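Side-chain contacts in aryl esterase (PDB 2Q0Q), which hydrolyses aryl esters as an SGNH-family esterase and also catalyses acyl transfer to alcohols in aqueous conditions: residues G[32-37]-G[194-199]; G[36-41]-G[46-51]; G[133-138]-G[206-211]. One frame throughout, in Å; residues are numbered along the deposited sequence.

Interaction 1: residues G[32-37]-G[194-199]. With SO4 (sulfate ion), chain U.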
ATOM      1  N   VAL G  32      21.303  12.210  36.674  1.00 26.47           N
ATOM      2  CA  VAL G  32      20.987  10.918  37.265  1.00 25.32           C
ATOM      3  C   VAL G  32      20.766   9.823  36.238  1.00 23.74           C
ATOM      4  O   VAL G  32      21.217   8.697  36.424  1.00 25.39           O
ATOM      5  CB  VAL G  32      19.774  11.026  38.222  1.00 25.76           C
ATOM      6  CG1 VAL G  32      19.373   9.656  38.749  1.00 25.32           C
ATOM      7  CG2 VAL G  32      20.113  11.985  39.371  1.00 24.86           C
ATOM      8  N   ARG G  33      20.080  10.137  35.143  1.00 21.96           N
ATOM      9  CA  ARG G  33      20.008   9.186  34.053  1.00 21.33           C
ATOM     10  C   ARG G  33      21.422   8.859  33.537  1.00 20.36           C
ATOM     11  O   ARG G  33      22.347   9.646  33.673  1.00 21.49           O
ATOM     12  CB  ARG G  33      19.044   9.676  32.961  1.00 20.63           C
ATOM     13  CG  ARG G  33      19.300  11.051  32.332  1.00 22.56           C
ATOM     14  CD  ARG G  33      18.080  11.408  31.526  1.00 21.86           C
ATOM     15  NE  ARG G  33      18.280  12.601  30.704  1.00 22.90           N
ATOM     16  CZ  ARG G  33      17.805  13.818  30.958  1.00 23.98           C
ATOM     17  NH1 ARG G  33      17.097  14.061  32.052  1.00 24.98           N
ATOM     18  NH2 ARG G  33      18.055  14.798  30.107  1.00 24.22           N
ATOM     19  N   TRP G  34      21.594   7.659  32.998  1.00 21.30           N
ATOM     20  CA  TRP G  34      22.938   7.178  32.664  1.00 21.59           C
ATOM     21  C   TRP G  34      23.602   7.971  31.553  1.00 22.05           C
ATOM     22  O   TRP G  34      24.824   8.075  31.517  1.00 21.59           O
ATOM     23  CB  TRP G  34      22.945   5.665  32.353  1.00 21.57           C
ATOM     24  CG  TRP G  34      22.247   5.225  31.088  1.00 20.96           C
ATOM     25  CD1 TRP G  34      21.013   4.648  30.980  1.00 21.28           C
ATOM     26  CD2 TRP G  34      22.779   5.279  29.767  1.00 21.49           C
ATOM     27  NE1 TRP G  34      20.735   4.363  29.668  1.00 22.01           N
ATOM     28  CE2 TRP G  34      21.793   4.756  28.897  1.00 20.71           C
ATOM     29  CE3 TRP G  34      23.983   5.760  29.221  1.00 20.37           C
ATOM     30  CZ2 TRP G  34      21.989   4.670  27.520  1.00 21.69           C
ATOM     31  CZ3 TRP G  34      24.171   5.678  27.857  1.00 21.97           C
ATOM     32  CH2 TRP G  34      23.181   5.139  27.021  1.00 20.78           C
ATOM     33  N   THR G  35      22.797   8.558  30.659  1.00 22.18           N
ATOM     34  CA  THR G  35      23.347   9.427  29.612  1.00 22.52           C
ATOM     35  C   THR G  35      24.048  10.656  30.227  1.00 22.60           C
ATOM     36  O   THR G  35      25.060  11.145  29.710  1.00 23.19           O
ATOM     37  CB  THR G  35      22.257   9.871  28.580  1.00 22.73           C
ATOM     38  OG1 THR G  35      21.155  10.494  29.257  1.00 23.18           O
ATOM     39  CG2 THR G  35      21.752   8.677  27.832  1.00 22.99           C
ATOM     40  N   GLY G  36      23.491  11.153  31.328  1.00 23.12           N
ATOM     41  CA  GLY G  36      24.092  12.262  32.067  1.00 23.09           C
ATOM     42  C   GLY G  36      25.334  11.851  32.829  1.00 23.00           C
ATOM     43  O   GLY G  36      26.332  12.567  32.787  1.00 22.70           O
ATOM     44  N   VAL G  37      25.273  10.698  33.506  1.00 22.68           N
ATOM     45  CA  VAL G  37      26.432  10.117  34.193  1.00 23.18           C
ATOM     46  C   VAL G  37      27.563   9.851  33.197  1.00 23.76           C
ATOM     47  O   VAL G  37      28.736  10.145  33.488  1.00 22.47           O
ATOM     48  CB  VAL G  37      26.067   8.815  34.917  1.00 22.73           C
ATOM     49  CG1 VAL G  37      27.326   8.168  35.459  1.00 23.02           C
ATOM     50  CG2 VAL G  37      25.050   9.103  36.015  1.00 23.18           C
ATOM     51  N   ILE G 194      11.041  -3.478  34.999  1.00 19.50           N
ATOM     52  CA  ILE G 194      11.390  -3.091  33.643  1.00 18.96           C
ATOM     53  C   ILE G 194      12.476  -2.015  33.610  1.00 19.23           C
ATOM     54  O   ILE G 194      13.444  -2.125  32.850  1.00 19.35           O
ATOM     55  CB  ILE G 194      10.141  -2.550  32.877  1.00 19.01           C
ATOM     56  CG1 ILE G 194       8.998  -3.580  32.881  1.00 18.75           C
ATOM     57  CG2 ILE G 194      10.539  -2.108  31.445  1.00 18.78           C
ATOM     58  CD1 ILE G 194       7.639  -2.996  32.499  1.00 18.98           C
ATOM     59  N   HIS G 195      12.300  -0.960  34.407  1.00 18.98           N
ATOM     60  CA  HIS G 195      13.145   0.213  34.309  1.00 18.76           C
ATOM     61  C   HIS G 195      14.212   0.233  35.394  1.00 19.04           C
ATOM     62  O   HIS G 195      14.295  -0.705  36.212  1.00 19.85           O
ATOM     63  CB  HIS G 195      12.268   1.480  34.264  1.00 19.22           C
ATOM     64  CG  HIS G 195      11.301   1.475  33.121  1.00 18.00           C
ATOM     65  ND1 HIS G 195       9.985   1.083  33.260  1.00 20.06           N
ATOM     66  CD2 HIS G 195      11.466   1.765  31.802  1.00 17.88           C
ATOM     67  CE1 HIS G 195       9.378   1.151  32.088  1.00 16.85           C
ATOM     68  NE2 HIS G 195      10.255   1.555  31.181  1.00 18.55           N
ATOM     69  N   PHE G 196      15.056   1.266  35.343  1.00 18.96           N
ATOM     70  CA  PHE G 196      16.281   1.323  36.142  1.00 18.40           C
ATOM     71  C   PHE G 196      16.108   2.119  37.402  1.00 19.32           C
ATOM     72  O   PHE G 196      15.434   3.128  37.420  1.00 19.62           O
ATOM     73  CB  PHE G 196      17.461   1.961  35.413  1.00 17.91           C
ATOM     74  CG  PHE G 196      17.996   1.184  34.230  1.00 18.34           C
ATOM     75  CD1 PHE G 196      18.856   1.816  33.326  1.00 18.22           C
ATOM     76  CD2 PHE G 196      17.685  -0.163  34.016  1.00 18.63           C
ATOM     77  CE1 PHE G 196      19.404   1.118  32.228  1.00 18.08           C
ATOM     78  CE2 PHE G 196      18.204  -0.853  32.916  1.00 17.29           C
ATOM     79  CZ  PHE G 196      19.060  -0.204  32.006  1.00 18.17           C
ATOM     80  N   THR G 197      16.787   1.671  38.447  1.00 19.41           N
ATOM     81  CA  THR G 197      16.984   2.479  39.646  1.00 20.46           C
ATOM     82  C   THR G 197      18.030   3.549  39.374  1.00 20.90           C
ATOM     83  O   THR G 197      18.675   3.564  38.311  1.00 21.88           O
ATOM     84  CB  THR G 197      17.490   1.645  40.817  1.00 19.83           C
ATOM     85  OG1 THR G 197      18.690   0.965  40.422  1.00 21.70           O
ATOM     86  CG2 THR G 197      16.424   0.641  41.237  1.00 17.74           C
ATOM     87  N   GLU G 198      18.183   4.468  40.322  1.00 21.47           N
ATOM     88  CA  GLU G 198      19.250   5.465  40.233  1.00 22.43           C
ATOM     89  C   GLU G 198      20.638   4.816  40.186  1.00 22.89           C
ATOM     90  O   GLU G 198      21.503   5.282  39.421  1.00 22.49           O
ATOM     91  CB  GLU G 198      19.205   6.405  41.430  1.00 22.85           C
ATOM     92  CG  GLU G 198      17.976   7.299  41.457  1.00 26.19           C
ATOM     93  CD  GLU G 198      17.935   8.177  42.705  1.00 26.40           C
ATOM     94  OE1 GLU G 198      18.027   7.638  43.850  1.00 32.69           O
ATOM     95  OE2 GLU G 198      17.792   9.403  42.494  1.00 33.69           O
ATOM     96  N   ALA G 199      20.824   3.763  40.993  1.00 23.60           N
ATOM     97  CA  ALA G 199      22.102   3.010  41.074  1.00 22.92           C
ATOM     98  C   ALA G 199      22.419   2.189  39.813  1.00 23.68           C
ATOM     99  O   ALA G 199      23.608   2.115  39.389  1.00 25.32           O
ATOM    100  CB  ALA G 199      22.127   2.094  42.302  1.00 23.31           C
TER
HETATM  101  S   SO4 U1830       8.939   0.871  27.655  1.00 24.38           S
HETATM  102  O1  SO4 U1830       9.221  -0.534  28.129  1.00 22.17           O
HETATM  103  O2  SO4 U1830      10.118   1.378  26.914  1.00 22.58           O
HETATM  104  O3  SO4 U1830       7.645   0.819  26.946  1.00 22.41           O
HETATM  105  O4  SO4 U1830       8.796   1.726  28.838  1.00 21.89           O
HETATM  106  O   HOH W   1      22.355   7.728  38.635  1.00 34.38           O
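Trp-34 and Phe-196 form the buried, aromatic side of this contact. The pyrrole carbon CD1 of Trp-34 comes to 4.1 Å from CE1 of Phe-196, meeting the phenyl ring at its edge, near the ring plane. The indole gets there because CG sits between the backbone N and the carbonyl carbon of Trp-34 (chi1 68°), while CG2 of the next residue, Thr-35, lies over one indole face toward its rim. Leu-204, in helix 198-215, touches both side chains, and Leu-12, in helix 11-14, packs against Phe-196. Trp-34 opens helix 34-42, and Phe-196 lies just before Thr-197, the N-cap of helix 198-215.

The other side is nearer solvent: Glu-198 is exposed and Val-32 partly so. CG1 of Val-32 lies 3.9 Å from CG of Glu-198, whose extended side chain passes the valine methyl obliquely with its aliphatic part. Here the direct touch is supplemented by water: one molecule donates to Val-32 O and to Glu-198 O, at 2.7 Å from each, and so bridges the two backbones.

Beyond Phe-196, His-195 faces a different environment. Its NE2 donates to O4 of a sulfate ion over 2.8 Å, with an N-H...O angle of 147° and the oxygen near the imidazole plane, while CG2 of Ile-194 lies over the centre of one ring face, 3.5 Å above its plane. ND1 is hydrogen-bonded to Asp-192, an arrangement consistent with the Ser-11, His-195, Asp-192 triad of an SGNH hydrolase. The sulfate, probably from the crystallisation liquor, is also held by Ser-11, Ala-55, Asn-94 and Lys-97. Packing and water thus join the flanks of the segments, while His-195 NE2 is turned to the sulfate, consistent with an active-site anion position.

Interaction 2: residues G[36-41]-G[46-51]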
ATOM      1  N   GLY G  36      23.491  11.153  31.328  1.00 23.12           N
ATOM      2  CA  GLY G  36      24.092  12.262  32.067  1.00 23.09           C
ATOM      3  C   GLY G  36      25.334  11.851  32.829  1.00 23.00           C
ATOM      4  O   GLY G  36      26.332  12.567  32.787  1.00 22.70           O
ATOM      5  N   VAL G  37      25.273  10.698  33.506  1.00 22.68           N
ATOM      6  CA  VAL G  37      26.432  10.117  34.193  1.00 23.18           C
ATOM      7  C   VAL G  37      27.563   9.851  33.197  1.00 23.76           C
ATOM      8  O   VAL G  37      28.736  10.145  33.488  1.00 22.47           O
ATOM      9  CB  VAL G  37      26.067   8.815  34.917  1.00 22.73           C
ATOM     10  CG1 VAL G  37      27.326   8.168  35.459  1.00 23.02           C
ATOM     11  CG2 VAL G  37      25.050   9.103  36.015  1.00 23.18           C
ATOM     12  N   LEU G  38      27.189   9.376  31.995  1.00 24.17           N
ATOM     13  CA  LEU G  38      28.155   9.200  30.914  1.00 24.40           C
ATOM     14  C   LEU G  38      28.836  10.529  30.587  1.00 25.04           C
ATOM     15  O   LEU G  38      30.055  10.597  30.502  1.00 24.91           O
ATOM     16  CB  LEU G  38      27.482   8.603  29.662  1.00 23.63           C
ATOM     17  CG  LEU G  38      28.349   8.361  28.420  1.00 23.90           C
ATOM     18  CD1 LEU G  38      29.487   7.411  28.656  1.00 24.01           C
ATOM     19  CD2 LEU G  38      27.473   7.828  27.318  1.00 22.92           C
ATOM     20  N   ALA G  39      28.038  11.583  30.421  1.00 25.68           N
ATOM     21  CA  ALA G  39      28.562  12.895  30.041  1.00 26.62           C
ATOM     22  C   ALA G  39      29.517  13.457  31.104  1.00 28.02           C
ATOM     23  O   ALA G  39      30.586  13.994  30.761  1.00 27.38           O
ATOM     24  CB  ALA G  39      27.409  13.859  29.772  1.00 27.09           C
ATOM     25  N   GLN G  40      29.102  13.340  32.378  1.00 28.91           N
ATOM     26  CA  GLN G  40      29.911  13.724  33.560  1.00 29.48           C
ATOM     27  C   GLN G  40      31.249  13.013  33.545  1.00 29.58           C
ATOM     28  O   GLN G  40      32.312  13.626  33.706  1.00 30.12           O
ATOM     29  CB  GLN G  40      29.244  13.293  34.880  1.00 30.46           C
ATOM     30  CG  GLN G  40      28.025  14.059  35.346  1.00 31.94           C
ATOM     31  CD  GLN G  40      27.334  13.336  36.524  1.00 32.62           C
ATOM     32  OE1 GLN G  40      28.000  12.819  37.435  1.00 37.23           O
ATOM     33  NE2 GLN G  40      26.001  13.288  36.495  1.00 35.66           N
ATOM     34  N   GLN G  41      31.171  11.697  33.394  1.00 29.20           N
ATOM     35  CA  GLN G  41      32.339  10.842  33.492  1.00 28.62           C
ATOM     36  C   GLN G  41      33.313  11.107  32.353  1.00 28.35           C
ATOM     37  O   GLN G  41      34.520  11.071  32.558  1.00 28.45           O
ATOM     38  CB  GLN G  41      31.922   9.370  33.523  1.00 28.44           C
ATOM     39  CG  GLN G  41      31.205   8.964  34.807  1.00 27.71           C
ATOM     40  CD  GLN G  41      32.122   8.913  36.006  1.00 29.12           C
ATOM     41  OE1 GLN G  41      33.122   8.201  36.013  1.00 28.29           O
ATOM     42  NE2 GLN G  41      31.770   9.658  37.039  1.00 30.50           N
ATOM     43  N   PHE G  46      34.225  15.384  25.404  1.00 29.51           N
ATOM     44  CA  PHE G  46      33.125  14.659  24.767  1.00 29.00           C
ATOM     45  C   PHE G  46      31.801  15.385  24.906  1.00 28.09           C
ATOM     46  O   PHE G  46      31.601  16.175  25.830  1.00 27.64           O
ATOM     47  CB  PHE G  46      32.972  13.267  25.400  1.00 27.89           C
ATOM     48  CG  PHE G  46      34.177  12.396  25.242  1.00 28.10           C
ATOM     49  CD1 PHE G  46      34.238  11.444  24.236  1.00 26.95           C
ATOM     50  CD2 PHE G  46      35.266  12.548  26.087  1.00 27.57           C
ATOM     51  CE1 PHE G  46      35.376  10.634  24.096  1.00 29.04           C
ATOM     52  CE2 PHE G  46      36.387  11.757  25.952  1.00 28.57           C
ATOM     53  CZ  PHE G  46      36.444  10.800  24.947  1.00 28.47           C
ATOM     54  N   GLU G  47      30.896  15.099  23.977  1.00 28.00           N
ATOM     55  CA  GLU G  47      29.543  15.603  24.009  1.00 27.82           C
ATOM     56  C   GLU G  47      28.572  14.448  23.763  1.00 27.14           C
ATOM     57  O   GLU G  47      28.674  13.770  22.733  1.00 27.45           O
ATOM     58  CB  GLU G  47      29.366  16.666  22.919  1.00 28.10           C
ATOM     59  CG  GLU G  47      28.025  17.394  22.959  1.00 29.17           C
ATOM     60  CD  GLU G  47      27.782  18.253  21.750  1.00 31.39           C
ATOM     61  OE1 GLU G  47      28.742  18.488  20.972  1.00 34.29           O
ATOM     62  OE2 GLU G  47      26.621  18.709  21.570  1.00 35.79           O
ATOM     63  N   VAL G  48      27.631  14.257  24.688  1.00 26.16           N
ATOM     64  CA  VAL G  48      26.620  13.204  24.595  1.00 25.46           C
ATOM     65  C   VAL G  48      25.284  13.752  24.087  1.00 25.51           C
ATOM     66  O   VAL G  48      24.821  14.808  24.506  1.00 25.94           O
ATOM     67  CB  VAL G  48      26.426  12.495  25.961  1.00 25.38           C
ATOM     68  CG1 VAL G  48      25.215  11.537  25.933  1.00 24.08           C
ATOM     69  CG2 VAL G  48      27.701  11.753  26.322  1.00 24.06           C
ATOM     70  N   ILE G  49      24.680  13.012  23.163  1.00 25.17           N
ATOM     71  CA  ILE G  49      23.419  13.392  22.547  1.00 24.72           C
ATOM     72  C   ILE G  49      22.363  12.352  22.912  1.00 24.45           C
ATOM     73  O   ILE G  49      22.538  11.170  22.616  1.00 24.07           O
ATOM     74  CB  ILE G  49      23.594  13.469  21.023  1.00 25.55           C
ATOM     75  CG1 ILE G  49      24.624  14.553  20.672  1.00 26.16           C
ATOM     76  CG2 ILE G  49      22.265  13.703  20.344  1.00 25.59           C
ATOM     77  CD1 ILE G  49      25.487  14.194  19.479  1.00 28.13           C
ATOM     78  N   GLU G  50      21.294  12.796  23.569  1.00 23.71           N
ATOM     79  CA  GLU G  50      20.243  11.920  24.121  1.00 23.60           C
ATOM     80  C   GLU G  50      19.097  11.737  23.149  1.00 22.88           C
ATOM     81  O   GLU G  50      18.298  12.655  22.928  1.00 22.58           O
ATOM     82  CB  GLU G  50      19.696  12.501  25.421  1.00 23.57           C
ATOM     83  CG  GLU G  50      20.779  12.648  26.478  1.00 23.48           C
ATOM     84  CD  GLU G  50      20.329  13.369  27.739  1.00 25.06           C
ATOM     85  OE1 GLU G  50      19.486  14.300  27.667  1.00 23.99           O
ATOM     86  OE2 GLU G  50      20.851  12.996  28.807  1.00 24.78           O
ATOM     87  N   GLU G  51      19.038  10.561  22.540  1.00 21.98           N
ATOM     88  CA  GLU G  51      17.918  10.194  21.686  1.00 21.68           C
ATOM     89  C   GLU G  51      17.286   8.893  22.191  1.00 21.16           C
ATOM     90  O   GLU G  51      17.312   7.874  21.516  1.00 20.46           O
ATOM     91  CB  GLU G  51      18.360  10.085  20.225  1.00 22.12           C
ATOM     92  CG  GLU G  51      18.730  11.437  19.589  1.00 22.59           C
ATOM     93  CD  GLU G  51      17.549  12.252  19.125  1.00 24.62           C
ATOM     94  OE1 GLU G  51      16.399  11.731  19.067  1.00 20.81           O
ATOM     95  OE2 GLU G  51      17.784  13.423  18.730  1.00 26.05           O
TER
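Val-48 projects from strand 46-51 against helix 36-41 and meets it mainly through one methyl. CG2 lies 4.0 Å from Leu-38 CG and equally close to CA of Ala-39, with the Ala-39 CB methyl at 4.1 Å from the same Val-48 CG2. The torsion of Val-48 decides which branch does this: CG1 is anti to the backbone N (chi1 171°), leaving CG2 beside the N and turned into the angle between the two helix residues. The side chain of Leu-38 runs at about a right angle to that of the valine. Leu-38 CD2 also reaches Val-48 CG2, so the methyl abuts both the branch point and one arm of the leucine. On its far side Leu-38 rests on Ala-209 of helix 198-215.

Helix and strand run nearly antiparallel, at 172°, with their axes 8.1 Å apart. Helix 34-42 lies in the connection between strand 3-9 and strand 46-52, which pair in parallel; this is a beta-alpha-beta crossover at the edge, within this chain, of the five-stranded parallel sheet of the SGNH hydrolase fold.

Glu-50 approaches the helix differently. Although its CB does not point at it, CG is anti to the carbonyl carbon (chi1 -60°) and the chain continues extended, carrying the carboxylate back toward the start of the helix. Its OE2 comes no closer to Gly-36 N than 4.1 Å, which is mere proximity. The carboxylate is held instead by two residues at and before the helix start: OE2 is hydrogen-bonded to the Thr-35 hydroxyl, and OE1 forms a salt bridge with Arg-33 NH2.

Interaction 3: residues G[133-138]-G[206-211]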
ATOM      1  N   LYS G 133      31.500   5.367  14.534  1.00 19.36           N
ATOM      2  CA  LYS G 133      31.537   3.987  15.005  1.00 20.12           C
ATOM      3  C   LYS G 133      30.198   3.646  15.681  1.00 19.04           C
ATOM      4  O   LYS G 133      29.391   4.522  15.965  1.00 18.24           O
ATOM      5  CB  LYS G 133      32.697   3.809  15.983  1.00 21.14           C
ATOM      6  CG  LYS G 133      34.074   3.855  15.333  1.00 22.71           C
ATOM      7  CD  LYS G 133      35.177   3.539  16.343  1.00 23.91           C
ATOM      8  CE  LYS G 133      36.563   3.959  15.814  1.00 26.74           C
ATOM      9  NZ  LYS G 133      37.640   3.128  16.415  1.00 33.45           N
ATOM     10  N   VAL G 134      29.960   2.351  15.909  1.00 18.62           N
ATOM     11  CA  VAL G 134      28.757   1.886  16.581  1.00 19.05           C
ATOM     12  C   VAL G 134      29.151   1.011  17.766  1.00 18.79           C
ATOM     13  O   VAL G 134      30.171   0.336  17.743  1.00 19.81           O
ATOM     14  CB  VAL G 134      27.809   1.110  15.619  1.00 18.63           C
ATOM     15  CG1 VAL G 134      28.438  -0.240  15.205  1.00 20.69           C
ATOM     16  CG2 VAL G 134      26.416   0.894  16.271  1.00 18.52           C
ATOM     17  N   LEU G 135      28.334   1.057  18.809  1.00 17.74           N
ATOM     18  CA  LEU G 135      28.455   0.143  19.931  1.00 16.77           C
ATOM     19  C   LEU G 135      27.082  -0.479  20.156  1.00 16.35           C
ATOM     20  O   LEU G 135      26.126   0.218  20.496  1.00 17.01           O
ATOM     21  CB  LEU G 135      28.937   0.876  21.197  1.00 17.36           C
ATOM     22  CG  LEU G 135      28.941   0.081  22.512  1.00 17.12           C
ATOM     23  CD1 LEU G 135      29.781  -1.194  22.363  1.00 17.35           C
ATOM     24  CD2 LEU G 135      29.450   0.922  23.680  1.00 16.86           C
ATOM     25  N   VAL G 136      26.994  -1.782  19.923  1.00 15.46           N
ATOM     26  CA  VAL G 136      25.769  -2.555  20.144  1.00 15.67           C
ATOM     27  C   VAL G 136      25.693  -2.925  21.641  1.00 15.50           C
ATOM     28  O   VAL G 136      26.628  -3.522  22.214  1.00 16.39           O
ATOM     29  CB  VAL G 136      25.771  -3.841  19.279  1.00 15.39           C
ATOM     30  CG1 VAL G 136      24.564  -4.753  19.613  1.00 15.88           C
ATOM     31  CG2 VAL G 136      25.879  -3.501  17.767  1.00 15.56           C
ATOM     32  N   VAL G 137      24.588  -2.552  22.276  1.00 15.48           N
ATOM     33  CA  VAL G 137      24.421  -2.828  23.707  1.00 15.17           C
ATOM     34  C   VAL G 137      23.172  -3.665  23.936  1.00 16.35           C
ATOM     35  O   VAL G 137      22.075  -3.265  23.560  1.00 17.07           O
ATOM     36  CB  VAL G 137      24.296  -1.552  24.529  1.00 16.22           C
ATOM     37  CG1 VAL G 137      24.098  -1.858  25.984  1.00 16.89           C
ATOM     38  CG2 VAL G 137      25.522  -0.627  24.321  1.00 16.36           C
ATOM     39  N   SER G 138      23.348  -4.825  24.575  1.00 15.71           N
ATOM     40  CA  SER G 138      22.193  -5.613  25.004  1.00 16.53           C
ATOM     41  C   SER G 138      21.704  -5.015  26.319  1.00 16.84           C
ATOM     42  O   SER G 138      22.537  -4.733  27.214  1.00 17.90           O
ATOM     43  CB  SER G 138      22.541  -7.104  25.165  1.00 15.97           C
ATOM     44  OG  SER G 138      23.747  -7.274  25.863  1.00 17.17           O
ATOM     45  N   VAL G 206      28.995   4.728  34.193  1.00 21.80           N
ATOM     46  CA  VAL G 206      30.425   4.580  34.524  1.00 22.44           C
ATOM     47  C   VAL G 206      31.134   3.471  33.693  1.00 21.67           C
ATOM     48  O   VAL G 206      32.349   3.569  33.349  1.00 23.74           O
ATOM     49  CB  VAL G 206      30.602   4.297  36.021  1.00 23.41           C
ATOM     50  CG1 VAL G 206      31.963   3.706  36.298  1.00 23.76           C
ATOM     51  CG2 VAL G 206      30.376   5.571  36.829  1.00 23.81           C
ATOM     52  N   ALA G 207      30.329   2.449  33.344  1.00 20.72           N
ATOM     53  CA  ALA G 207      30.861   1.366  32.540  1.00 20.29           C
ATOM     54  C   ALA G 207      30.982   1.807  31.097  1.00 19.70           C
ATOM     55  O   ALA G 207      31.981   1.516  30.453  1.00 19.19           O
ATOM     56  CB  ALA G 207      29.956   0.188  32.627  1.00 19.62           C
ATOM     57  N   LEU G 208      29.932   2.463  30.605  1.00 19.86           N
ATOM     58  CA  LEU G 208      29.929   2.941  29.213  1.00 19.91           C
ATOM     59  C   LEU G 208      30.954   4.052  28.977  1.00 20.32           C
ATOM     60  O   LEU G 208      31.460   4.205  27.849  1.00 21.67           O
ATOM     61  CB  LEU G 208      28.521   3.389  28.777  1.00 19.96           C
ATOM     62  CG  LEU G 208      27.504   2.262  28.514  1.00 20.94           C
ATOM     63  CD1 LEU G 208      26.068   2.799  28.351  1.00 19.38           C
ATOM     64  CD2 LEU G 208      27.903   1.391  27.304  1.00 22.77           C
ATOM     65  N   ALA G 209      31.206   4.876  29.999  1.00 20.25           N
ATOM     66  CA  ALA G 209      32.242   5.912  29.893  1.00 20.57           C
ATOM     67  C   ALA G 209      33.576   5.225  29.553  1.00 19.67           C
ATOM     68  O   ALA G 209      34.283   5.653  28.646  1.00 20.90           O
ATOM     69  CB  ALA G 209      32.338   6.696  31.182  1.00 21.54           C
ATOM     70  N   GLU G 210      33.908   4.136  30.244  1.00 19.90           N
ATOM     71  CA  GLU G 210      35.114   3.394  29.902  1.00 19.40           C
ATOM     72  C   GLU G 210      35.062   2.843  28.463  1.00 19.71           C
ATOM     73  O   GLU G 210      36.048   2.877  27.728  1.00 19.01           O
ATOM     74  CB  GLU G 210      35.323   2.264  30.940  1.00 19.69           C
ATOM     75  CG  GLU G 210      36.578   1.439  30.721  1.00 19.23           C
ATOM     76  CD  GLU G 210      36.379   0.238  29.782  1.00 18.32           C
ATOM     77  OE1 GLU G 210      35.219  -0.246  29.647  1.00 22.41           O
ATOM     78  OE2 GLU G 210      37.418  -0.088  29.074  1.00 18.33           O
ATOM     79  N   GLN G 211      33.899   2.339  28.069  1.00 19.77           N
ATOM     80  CA  GLN G 211      33.744   1.780  26.742  1.00 20.41           C
ATOM     81  C   GLN G 211      33.981   2.861  25.681  1.00 20.43           C
ATOM     82  O   GLN G 211      34.702   2.618  24.720  1.00 21.39           O
ATOM     83  CB  GLN G 211      32.345   1.195  26.577  1.00 21.57           C
ATOM     84  CG  GLN G 211      32.136  -0.061  27.386  1.00 21.73           C
ATOM     85  CD  GLN G 211      32.783  -1.238  26.712  1.00 21.90           C
ATOM     86  OE1 GLN G 211      32.323  -1.663  25.642  1.00 23.03           O
ATOM     87  NE2 GLN G 211      33.887  -1.725  27.279  1.00 21.28           N
TER
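Leu-135 is the first residue of strand 133-138 to touch helix 206-211, and it meets two residues one helical turn apart. Its CD2 methyl comes to 4.0 Å from Leu-208 CD2 and 4.1 Å from Gln-211 CB, and so faces the groove between them. With CG anti to the backbone N, the isobutyl group extends off the sheet toward the helix. It passes Leu-208 obliquely but runs at about a right angle to Gln-211, whose OE1 lies 4.2 Å from Leu-135 CD1, a loose approach of the amide oxygen to a methyl.

The glutamine gets its shape from a bend at chi2 (-78°), which folds the amide back beside the helix. There NE2 donates to Glu-210 OE1 over 3.1 Å, an almost straight bond at 165°, with the acceptor close to the amide plane and using its syn lone pair. The bond between neighbours restrains the rotation of the amide, while the aliphatic root of the same side chain packs on the strand.

Strand 133-138 lies between strands 86-90 and 179-181 in the parallel sheet, and the C-terminal helix 198-215 packs over one of its faces, as in the alpha/beta/alpha sandwich of SGNH hydrolases. The segments run at 149° to each other with axes 11.7 Å apart, and the gap is spanned by side chains from both. Phe-180 of strand 179-181 touches both Leu-208 and Gln-211.

Val-136, alternating to the other face, packs on Met-111 and Val-115 of helix 104-119. Two residues after Leu-135, Val-137 again points to helix 206-211, and its CG2 approaches Leu-208 CD2 at 4.3 Å, the same methyl that meets Leu-135.

Helices 34-42 and 198-215 tie the three contacts together. Interactions 1 and 2 share Gly-36 and Val-37 on the first helix and have centres about 12 Å apart; the Arg-33 and Thr-35 bonds to Glu-50 join them directly. Interaction 3 uses the second helix, as does interaction 1 about 15 Å away, where Trp-34 packs on Leu-208. Gln-41 meets Ala-209 between interactions 2 and 3, whose centres are about 12 Å apart. Interaction 2 closes locally before interaction 3 opens, whereas 1 and 3 alternate along the chain. Two helices packed on each other and on strands of one parallel sheet thus link its edge and interior to the loop holding His-195.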